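Local coordinates for UPF0130 protein PH1069 (Pyrococcus horikoshii, PDB 2IT3) that probably methylates the N-4 position of a 4-demethylwyosine derivative at position 37 of tRNA(Phe), using S-adenosyl-L-methionine as methyl donor, at residues R57-E62 and A72-K77; H79-L84 and I176-M181; F101-P106 and E151-L156. One frame throughout, in Å; residues are numbered along the deposited sequence.

Overall arrangement
Interactions 1 and 3 belong to the same antiparallel sheet, where strand 48-63 lies next to strand 98-112: the main chains of Arg57 and Ser59 bond to those of Arg104 and Leu102. Interaction 3 is buried and adds a salt-bridge network that reaches the second subunit. Interaction 1, an outer hairpin, is partly buried and contains a beta bulge and a selenomethionine lying over an indole. Interaction 2, also partly buried, ties the loop after that hairpin to helix 167-194 through two amide hydrogen bonds. This helix packs against both other contacts: Met181 meets Ile58, and Ala177 meets Phe101 and Val103. The centres are about 10 to 14 Å apart.

Interaction 1: residues R57-E62 and A72-K77; sequences RISVME and AKWLGK
With CG set between its backbone N and carbonyl carbon (chi1 58°) and the chain bent again at the next two bonds, the selenomethionine Met61 folds alongside Trp74 and over one face of the indole. The two residues form a non-hydrogen-bonded pair in the antiparallel hairpin of strands 48-63 and 73-78, next to a classic beta bulge in which Leu75 and Gly76 both face Val60. Met61 CB stands 3.7 Å from the centroid of the five-membered ring of Trp74, a CH-pi contact. Farther along, Met61 SE hangs 5.0 Å from the six-membered centroid of Trp74 as a Met-aromatic contact, and its CE touches both Trp74 CH2 and Ala72 CB. Ser59 CB meets the indole at its edge, 3.1 Å from Trp74 NE1. At the bulge, Val60 O accepts a short bond from Leu75 N (2.6 Å) and a weak one from Gly76 N. On the face of the sheet opposite the indole, Val60 packs against helix 84-92, and its CG1 touches Leu75 CB. Glu62 OE1 accepts hydrogen bonds from His94 ND1 and Arg95 N. Past the bulge, pairing resumes with Glu62 N 2.9 Å from Lys73 O and Lys73 N 3.2 Å from Glu62 O.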
loop_
_atom_site.group_PDB
_atom_site.type_symbol
_atom_site.label_atom_id
_atom_site.label_comp_id
_atom_site.label_asym_id
_atom_site.label_seq_id
_atom_site.Cartn_x
_atom_site.Cartn_y
_atom_site.Cartn_z
ATOM N N ARG A 57 -12.252 4.260 5.173
ATOM C CA ARG A 57 -12.896 5.496 4.781
ATOM C C ARG A 57 -12.928 5.671 3.278
ATOM O O ARG A 57 -12.033 5.214 2.556
ATOM C CB ARG A 57 -12.207 6.702 5.418
ATOM C CG ARG A 57 -10.862 7.042 4.831
ATOM C CD ARG A 57 -10.398 8.407 5.310
ATOM N NE ARG A 57 -9.593 9.091 4.298
ATOM C CZ ARG A 57 -8.395 8.685 3.892
ATOM N NH1 ARG A 57 -7.850 7.594 4.420
ATOM N NH2 ARG A 57 -7.756 9.352 2.940
ATOM N N ILE A 58 -13.990 6.325 2.827
ATOM C CA ILE A 58 -14.207 6.626 1.429
ATOM C C ILE A 58 -14.067 8.140 1.364
ATOM O O ILE A 58 -14.443 8.838 2.303
ATOM C CB ILE A 58 -15.620 6.190 0.997
ATOM C CG1 ILE A 58 -15.759 4.675 1.174
ATOM C CG2 ILE A 58 -15.893 6.630 -0.438
ATOM C CD1 ILE A 58 -17.141 4.112 0.782
ATOM N N SER A 59 -13.503 8.652 0.275
ATOM C CA SER A 59 -13.324 10.089 0.144
ATOM C C SER A 59 -13.313 10.535 -1.300
ATOM O O SER A 59 -13.145 9.730 -2.216
ATOM C CB SER A 59 -11.997 10.531 0.772
ATOM O OG SER A 59 -11.971 10.271 2.158
ATOM N N VAL A 60 -13.457 11.846 -1.468
ATOM C CA VAL A 60 -13.449 12.508 -2.761
ATOM C C VAL A 60 -12.529 13.699 -2.528
ATOM O O VAL A 60 -12.786 14.502 -1.633
ATOM C CB VAL A 60 -14.860 13.020 -3.131
ATOM C CG1 VAL A 60 -14.807 13.829 -4.422
ATOM C CG2 VAL A 60 -15.823 11.844 -3.276
HETATM N N MSE A 61 -11.453 13.805 -3.304
HETATM C CA MSE A 61 -10.514 14.913 -3.135
HETATM C C MSE A 61 -9.856 15.338 -4.450
HETATM O O MSE A 61 -9.715 14.528 -5.369
HETATM C CB MSE A 61 -9.431 14.521 -2.123
HETATM C CG MSE A 61 -8.631 13.277 -2.503
HETATM SE SE MSE A 61 -7.054 13.612 -3.609
HETATM C CE MSE A 61 -5.762 13.905 -2.202
ATOM N N GLU A 62 -9.468 16.607 -4.535
ATOM C CA GLU A 62 -8.809 17.127 -5.725
ATOM C C GLU A 62 -7.356 17.456 -5.424
ATOM O O GLU A 62 -7.032 17.939 -4.340
ATOM C CB GLU A 62 -9.528 18.369 -6.251
ATOM C CG GLU A 62 -9.857 19.399 -5.208
ATOM C CD GLU A 62 -10.522 20.623 -5.805
ATOM O OE1 GLU A 62 -11.333 20.466 -6.746
ATOM O OE2 GLU A 62 -10.246 21.741 -5.328
ATOM N N ALA A 72 -3.652 19.067 -1.200
ATOM C CA ALA A 72 -4.817 18.207 -1.291
ATOM C C ALA A 72 -5.998 18.797 -0.546
ATOM O O ALA A 72 -5.885 19.225 0.607
ATOM C CB ALA A 72 -4.498 16.841 -0.743
ATOM N N LYS A 73 -7.135 18.825 -1.223
ATOM C CA LYS A 73 -8.358 19.341 -0.644
ATOM C C LYS A 73 -9.396 18.231 -0.728
ATOM O O LYS A 73 -9.633 17.683 -1.802
ATOM C CB LYS A 73 -8.834 20.567 -1.425
ATOM C CG LYS A 73 -10.212 21.054 -1.016
ATOM C CD LYS A 73 -10.667 22.210 -1.884
ATOM C CE LYS A 73 -12.104 22.605 -1.567
ATOM N NZ LYS A 73 -12.562 23.748 -2.405
ATOM N N TRP A 74 -10.002 17.895 0.404
ATOM C CA TRP A 74 -11.014 16.845 0.451
ATOM C C TRP A 74 -12.420 17.410 0.278
ATOM O O TRP A 74 -12.859 18.252 1.050
ATOM C CB TRP A 74 -10.902 16.079 1.772
ATOM C CG TRP A 74 -10.169 14.770 1.625
ATOM C CD1 TRP A 74 -10.730 13.529 1.493
ATOM C CD2 TRP A 74 -8.752 14.580 1.513
ATOM N NE1 TRP A 74 -9.754 12.583 1.307
ATOM C CE2 TRP A 74 -8.530 13.197 1.313
ATOM C CE3 TRP A 74 -7.647 15.440 1.560
ATOM C CZ2 TRP A 74 -7.250 12.654 1.156
ATOM C CZ3 TRP A 74 -6.371 14.898 1.405
ATOM C CH2 TRP A 74 -6.187 13.518 1.205
ATOM N N LEU A 75 -13.126 16.949 -0.746
ATOM C CA LEU A 75 -14.478 17.434 -1.014
ATOM C C LEU A 75 -15.523 16.624 -0.257
ATOM O O LEU A 75 -16.690 16.996 -0.204
ATOM C CB LEU A 75 -14.751 17.392 -2.520
ATOM C CG LEU A 75 -13.624 18.054 -3.323
ATOM C CD1 LEU A 75 -13.774 17.773 -4.797
ATOM C CD2 LEU A 75 -13.619 19.543 -3.051
ATOM N N GLY A 76 -15.097 15.515 0.330
ATOM C CA GLY A 76 -16.003 14.677 1.087
ATOM C C GLY A 76 -15.253 13.539 1.749
ATOM O O GLY A 76 -14.299 13.013 1.173
ATOM N N LYS A 77 -15.676 13.168 2.957
ATOM C CA LYS A 77 -15.051 12.079 3.710
ATOM C C LYS A 77 -16.097 11.280 4.458
ATOM O O LYS A 77 -16.867 11.840 5.234
ATOM C CB LYS A 77 -14.044 12.602 4.742
ATOM C CG LYS A 77 -12.790 13.226 4.176
ATOM C CD LYS A 77 -11.644 13.155 5.182
ATOM C CE LYS A 77 -11.281 11.710 5.482
ATOM N NZ LYS A 77 -10.019 11.570 6.264
#

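Interaction 2: residues H79-L84 and I176-M181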
loop_
_atom_site.group_PDB
_atom_site.type_symbol
_atom_site.label_atom_id
_atom_site.label_comp_id
_atom_site.label_asym_id
_atom_site.label_seq_id
_atom_site.Cartn_x
_atom_site.Cartn_y
_atom_site.Cartn_z
ATOM N N HIS A 79 -16.700 7.564 6.746
ATOM C CA HIS A 79 -16.149 6.408 7.445
ATOM C C HIS A 79 -17.249 5.352 7.554
ATOM O O HIS A 79 -17.440 4.740 8.610
ATOM C CB HIS A 79 -15.670 6.821 8.845
ATOM C CG HIS A 79 -14.452 7.693 8.838
ATOM N ND1 HIS A 79 -13.170 7.183 8.853
ATOM C CD2 HIS A 79 -14.319 9.041 8.786
ATOM C CE1 HIS A 79 -12.300 8.177 8.811
ATOM N NE2 HIS A 79 -12.972 9.315 8.768
ATOM N N ARG A 80 -17.964 5.147 6.450
ATOM C CA ARG A 80 -19.062 4.184 6.371
ATOM C C ARG A 80 -19.421 3.988 4.899
ATOM O O ARG A 80 -18.881 4.678 4.032
ATOM C CB ARG A 80 -20.289 4.738 7.103
ATOM C CG ARG A 80 -20.865 6.001 6.453
ATOM C CD ARG A 80 -22.035 6.581 7.237
ATOM N NE ARG A 80 -22.727 7.643 6.503
ATOM C CZ ARG A 80 -22.202 8.833 6.230
ATOM N NH1 ARG A 80 -20.972 9.123 6.634
ATOM N NH2 ARG A 80 -22.899 9.729 5.541
ATOM N N GLU A 81 -20.319 3.050 4.605
ATOM C CA GLU A 81 -20.738 2.864 3.219
ATOM C C GLU A 81 -21.370 4.190 2.826
ATOM O O GLU A 81 -21.941 4.873 3.670
ATOM C CB GLU A 81 -21.769 1.743 3.099
ATOM C CG GLU A 81 -21.212 0.348 3.333
ATOM C CD GLU A 81 -22.275 -0.728 3.190
ATOM O OE1 GLU A 81 -22.799 -0.911 2.068
ATOM O OE2 GLU A 81 -22.590 -1.387 4.207
ATOM N N VAL A 82 -21.268 4.566 1.557
ATOM C CA VAL A 82 -21.818 5.836 1.121
ATOM C C VAL A 82 -22.994 5.702 0.164
ATOM O O VAL A 82 -23.226 4.640 -0.411
ATOM C CB VAL A 82 -20.738 6.687 0.430
ATOM C CG1 VAL A 82 -19.574 6.944 1.390
ATOM C CG2 VAL A 82 -20.250 5.982 -0.825
ATOM N N SER A 83 -23.742 6.786 0.002
ATOM C CA SER A 83 -24.871 6.779 -0.912
ATOM C C SER A 83 -24.436 7.579 -2.131
ATOM O O SER A 83 -23.652 8.525 -2.024
ATOM C CB SER A 83 -26.107 7.427 -0.279
ATOM O OG SER A 83 -26.087 8.834 -0.442
ATOM N N LEU A 84 -24.941 7.184 -3.290
ATOM C CA LEU A 84 -24.607 7.839 -4.538
ATOM C C LEU A 84 -24.707 9.364 -4.538
ATOM O O LEU A 84 -23.771 10.039 -4.938
ATOM C CB LEU A 84 -25.491 7.278 -5.652
ATOM C CG LEU A 84 -25.493 8.031 -6.981
ATOM C CD1 LEU A 84 -24.126 7.933 -7.633
ATOM C CD2 LEU A 84 -26.572 7.452 -7.888
ATOM N N ILE A 176 -18.951 -0.650 -5.709
ATOM C CA ILE A 176 -17.665 -1.315 -5.543
ATOM C C ILE A 176 -16.940 -0.855 -4.291
ATOM O O ILE A 176 -16.341 -1.667 -3.595
ATOM C CB ILE A 176 -16.753 -1.059 -6.748
ATOM C CG1 ILE A 176 -17.438 -1.557 -8.018
ATOM C CG2 ILE A 176 -15.401 -1.745 -6.542
ATOM C CD1 ILE A 176 -16.719 -1.164 -9.286
ATOM N N ALA A 177 -16.974 0.445 -4.016
ATOM C CA ALA A 177 -16.317 0.977 -2.826
ATOM C C ALA A 177 -17.003 0.440 -1.566
ATOM O O ALA A 177 -16.337 0.101 -0.588
ATOM C CB ALA A 177 -16.352 2.504 -2.832
ATOM N N ASN A 178 -18.333 0.358 -1.590
ATOM C CA ASN A 178 -19.072 -0.154 -0.435
ATOM C C ASN A 178 -18.769 -1.625 -0.217
ATOM O O ASN A 178 -18.670 -2.082 0.926
ATOM C CB ASN A 178 -20.583 0.059 -0.601
ATOM C CG ASN A 178 -20.977 1.512 -0.445
ATOM O OD1 ASN A 178 -20.276 2.287 0.200
ATOM N ND2 ASN A 178 -22.106 1.885 -1.020
ATOM N N ASP A 179 -18.606 -2.365 -1.308
ATOM C CA ASP A 179 -18.263 -3.773 -1.204
ATOM C C ASP A 179 -16.956 -3.894 -0.441
ATOM O O ASP A 179 -16.797 -4.780 0.400
ATOM C CB ASP A 179 -18.092 -4.410 -2.590
ATOM C CG ASP A 179 -19.414 -4.722 -3.259
ATOM O OD1 ASP A 179 -20.311 -5.248 -2.570
ATOM O OD2 ASP A 179 -19.554 -4.456 -4.474
ATOM N N GLN A 180 -16.021 -2.994 -0.737
ATOM C CA GLN A 180 -14.710 -3.009 -0.088
ATOM C C GLN A 180 -14.833 -2.634 1.382
ATOM O O GLN A 180 -14.196 -3.246 2.241
ATOM C CB GLN A 180 -13.749 -2.036 -0.784
ATOM C CG GLN A 180 -13.759 -2.090 -2.311
ATOM C CD GLN A 180 -13.599 -3.501 -2.857
ATOM O OE1 GLN A 180 -12.642 -4.203 -2.525
ATOM N NE2 GLN A 180 -14.542 -3.921 -3.701
HETATM N N MSE A 181 -15.643 -1.620 1.673
HETATM C CA MSE A 181 -15.828 -1.184 3.054
HETATM C C MSE A 181 -16.399 -2.325 3.898
HETATM O O MSE A 181 -15.892 -2.623 4.980
HETATM C CB MSE A 181 -16.762 0.028 3.114
HETATM C CG MSE A 181 -16.159 1.319 2.585
HETATM SE SE MSE A 181 -14.733 2.062 3.704
HETATM C CE MSE A 181 -15.802 3.070 4.963
#
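Asn178 uses both ends of its side-chain amide on the backbone of Val82: OD1 accepts from Val82 N at 2.8 Å, and ND2 donates to Val82 O at 3.0 Å. The amide thus stands in for a neighbouring strand, pairing with the N-H and C=O of one residue in the extended loop between strand 73-78 and helix 84-92. The second bond is nearly straight, 168° at the hydrogen; it lies in the amide plane of Asn178 and meets Val82 O on a lone pair. Together the two bonds fix the amide's rotation and tell its oxygen from its nitrogen. Glu81 crosses beside it, its CB 3.3 Å from Asn178 OD1. One helical turn on, the selenomethionine Met181 bends at its second and third torsions and lays CE against the loop backbone, 3.3 Å from Arg80 N.

In the next shell, Ile58 of strand 48-63 packs on both Asn178 and Met181, linking the helix to the sheet. Salt bridges flank the contact: Glu81 OE1 pairs with Arg182, which also reaches Asp179, while Arg80 pairs with Glu86. Glu86 also accepts from the N of Ser83, the N-cap residue of helix 84-92, as in one half of a capping box. Farther round helix 167-194, Ile176 and Gln180 pack on Trp100 and Phe66 of the second subunit. There Ile176 O is gripped from opposite faces of its carbonyl plane, by Gln180 N at 3.2 Å and by Gln180 NE2 at 2.9 Å.

Interaction 3: residues F101-P106 and E151-L156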
loop_
_atom_site.group_PDB
_atom_site.type_symbol
_atom_site.label_atom_id
_atom_site.label_comp_id
_atom_site.label_asym_id
_atom_site.label_seq_id
_atom_site.Cartn_x
_atom_site.Cartn_y
_atom_site.Cartn_z
ATOM N N PHE A 101 -11.522 9.627 -6.373
ATOM C CA PHE A 101 -12.455 9.002 -5.457
ATOM C C PHE A 101 -11.591 7.902 -4.823
ATOM O O PHE A 101 -11.102 7.002 -5.518
ATOM C CB PHE A 101 -13.654 8.433 -6.218
ATOM C CG PHE A 101 -14.531 7.537 -5.394
ATOM C CD1 PHE A 101 -14.264 6.174 -5.306
ATOM C CD2 PHE A 101 -15.614 8.054 -4.692
ATOM C CE1 PHE A 101 -15.065 5.335 -4.529
ATOM C CE2 PHE A 101 -16.419 7.230 -3.911
ATOM C CZ PHE A 101 -16.146 5.868 -3.830
ATOM N N LEU A 102 -11.385 7.994 -3.512
ATOM C CA LEU A 102 -10.534 7.059 -2.783
ATOM C C LEU A 102 -11.234 6.146 -1.782
ATOM O O LEU A 102 -12.254 6.489 -1.203
ATOM C CB LEU A 102 -9.453 7.832 -2.019
ATOM C CG LEU A 102 -8.729 9.001 -2.687
ATOM C CD1 LEU A 102 -7.839 9.666 -1.652
ATOM C CD2 LEU A 102 -7.902 8.518 -3.891
ATOM N N VAL A 103 -10.672 4.959 -1.611
ATOM C CA VAL A 103 -11.159 3.991 -0.645
ATOM C C VAL A 103 -9.882 3.629 0.079
ATOM O O VAL A 103 -8.926 3.171 -0.555
ATOM C CB VAL A 103 -11.713 2.701 -1.300
ATOM C CG1 VAL A 103 -12.118 1.706 -0.213
ATOM C CG2 VAL A 103 -12.904 3.027 -2.204
ATOM N N ARG A 104 -9.850 3.861 1.386
ATOM C CA ARG A 104 -8.679 3.548 2.191
ATOM C C ARG A 104 -9.052 2.531 3.263
ATOM O O ARG A 104 -10.094 2.639 3.922
ATOM C CB ARG A 104 -8.114 4.820 2.842
ATOM C CG ARG A 104 -7.494 5.812 1.843
ATOM C CD ARG A 104 -6.225 5.238 1.218
ATOM N NE ARG A 104 -5.599 6.141 0.245
ATOM C CZ ARG A 104 -5.873 6.154 -1.057
ATOM N NH1 ARG A 104 -6.772 5.315 -1.556
ATOM N NH2 ARG A 104 -5.227 6.986 -1.865
ATOM N N SER A 105 -8.192 1.533 3.406
ATOM C CA SER A 105 -8.362 0.470 4.373
ATOM C C SER A 105 -8.162 0.989 5.786
ATOM O O SER A 105 -7.551 2.028 5.990
ATOM C CB SER A 105 -7.312 -0.612 4.104
ATOM O OG SER A 105 -7.197 -1.520 5.186
ATOM N N PRO A 106 -8.723 0.292 6.780
ATOM C CA PRO A 106 -8.518 0.752 8.151
ATOM C C PRO A 106 -7.015 0.586 8.404
ATOM O O PRO A 106 -6.365 -0.249 7.769
ATOM C CB PRO A 106 -9.359 -0.227 8.971
ATOM C CG PRO A 106 -9.448 -1.445 8.103
ATOM C CD PRO A 106 -9.664 -0.838 6.744
ATOM N N GLU A 151 -7.875 -3.804 0.170
ATOM C CA GLU A 151 -8.949 -3.346 -0.713
ATOM C C GLU A 151 -8.970 -1.855 -1.020
ATOM O O GLU A 151 -10.022 -1.213 -1.011
ATOM C CB GLU A 151 -10.310 -3.786 -0.157
ATOM C CG GLU A 151 -10.413 -5.300 0.061
ATOM C CD GLU A 151 -9.972 -5.734 1.452
ATOM O OE1 GLU A 151 -9.055 -5.102 2.009
ATOM O OE2 GLU A 151 -10.541 -6.717 1.988
ATOM N N ARG A 152 -7.799 -1.325 -1.329
ATOM C CA ARG A 152 -7.620 0.084 -1.645
ATOM C C ARG A 152 -8.142 0.460 -3.034
ATOM O O ARG A 152 -8.117 -0.353 -3.945
ATOM C CB ARG A 152 -6.130 0.400 -1.547
ATOM C CG ARG A 152 -5.741 1.764 -2.013
ATOM C CD ARG A 152 -4.256 1.966 -1.858
ATOM N NE ARG A 152 -3.877 3.270 -2.384
ATOM C CZ ARG A 152 -2.635 3.737 -2.416
ATOM N NH1 ARG A 152 -1.626 3.001 -1.950
ATOM N NH2 ARG A 152 -2.408 4.948 -2.910
HETATM N N MSE A 153 -8.615 1.694 -3.182
HETATM C CA MSE A 153 -9.099 2.191 -4.464
HETATM C C MSE A 153 -8.662 3.630 -4.693
HETATM O O MSE A 153 -8.744 4.461 -3.791
HETATM C CB MSE A 153 -10.625 2.138 -4.548
HETATM C CG MSE A 153 -11.206 0.782 -4.874
HETATM SE SE MSE A 153 -13.097 0.945 -5.205
HETATM C CE MSE A 153 -13.039 1.060 -7.134
ATOM N N ASP A 154 -8.207 3.908 -5.910
ATOM C CA ASP A 154 -7.773 5.235 -6.324
ATOM C C ASP A 154 -8.367 5.506 -7.718
ATOM O O ASP A 154 -7.724 5.252 -8.739
ATOM C CB ASP A 154 -6.242 5.293 -6.387
ATOM C CG ASP A 154 -5.597 5.192 -5.017
ATOM O OD1 ASP A 154 -5.672 4.111 -4.401
ATOM O OD2 ASP A 154 -5.013 6.198 -4.555
ATOM N N VAL A 155 -9.589 6.023 -7.754
ATOM C CA VAL A 155 -10.269 6.284 -9.018
ATOM C C VAL A 155 -10.199 7.720 -9.524
ATOM O O VAL A 155 -10.668 8.644 -8.861
ATOM C CB VAL A 155 -11.758 5.887 -8.925
ATOM C CG1 VAL A 155 -12.422 6.045 -10.284
ATOM C CG2 VAL A 155 -11.892 4.452 -8.425
ATOM N N LEU A 156 -9.605 7.901 -10.702
ATOM C CA LEU A 156 -9.504 9.224 -11.327
ATOM C C LEU A 156 -10.863 9.503 -11.956
ATOM O O LEU A 156 -11.311 8.735 -12.794
ATOM C CB LEU A 156 -8.442 9.218 -12.428
ATOM C CG LEU A 156 -8.327 10.499 -13.261
ATOM C CD1 LEU A 156 -7.581 11.586 -12.462
ATOM C CD2 LEU A 156 -7.582 10.183 -14.560
#
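Four main-chain hydrogen bonds join Phe101 to Val155 and Val103 to Met153, making strands 101-104 and 153-156 an antiparallel pair whose axes approach to 4.7 Å in the buried part of the sheet. Leu102 and Asp154 form the non-hydrogen-bonded pair between them.

The apolar contacts lie on the face carrying Phe101, Val103, Met153 and Val155. Val103 and the selenomethionine Met153 run side by side and press tightly, Val103 CG2 coming within 3.4 Å of Met153 CB. Val155 CG2 comes to the edge of the Phe101 ring, and the ring itself packs on Ala177 of helix 167-194.

The charged contacts lie on the face carrying Leu102 and Asp154. Arg104 leaves the strand with its CB away from the partner, but a bend at chi2 (-68°) swings the guanidinium back across the carboxylate of Asp154. Its NH2 forms a salt bridge to Asp154 OD2 at 2.8 Å, on the syn side, while NH1 bonds to Val103 O at 3.2 Å from above the carbonyl plane. The guanidinium is sandwiched, with Leu102 CD1 over one face and Arg152 NE over the opposite one, both offset toward the rim. The extended Arg152 grips the same carboxylate through NE, 2.8 Å from Asp154 OD1.

Across the dimer interface, Asp154 N bonds to the carboxylate OD2 of Asp154 of the second subunit, and Arg152 packs on its counterpart there, so the network joins the strand pair to the dimer. Two arginines converge on one buried carboxylate, which probably keeps it ionised and lets the two guanidinium groups lie close together.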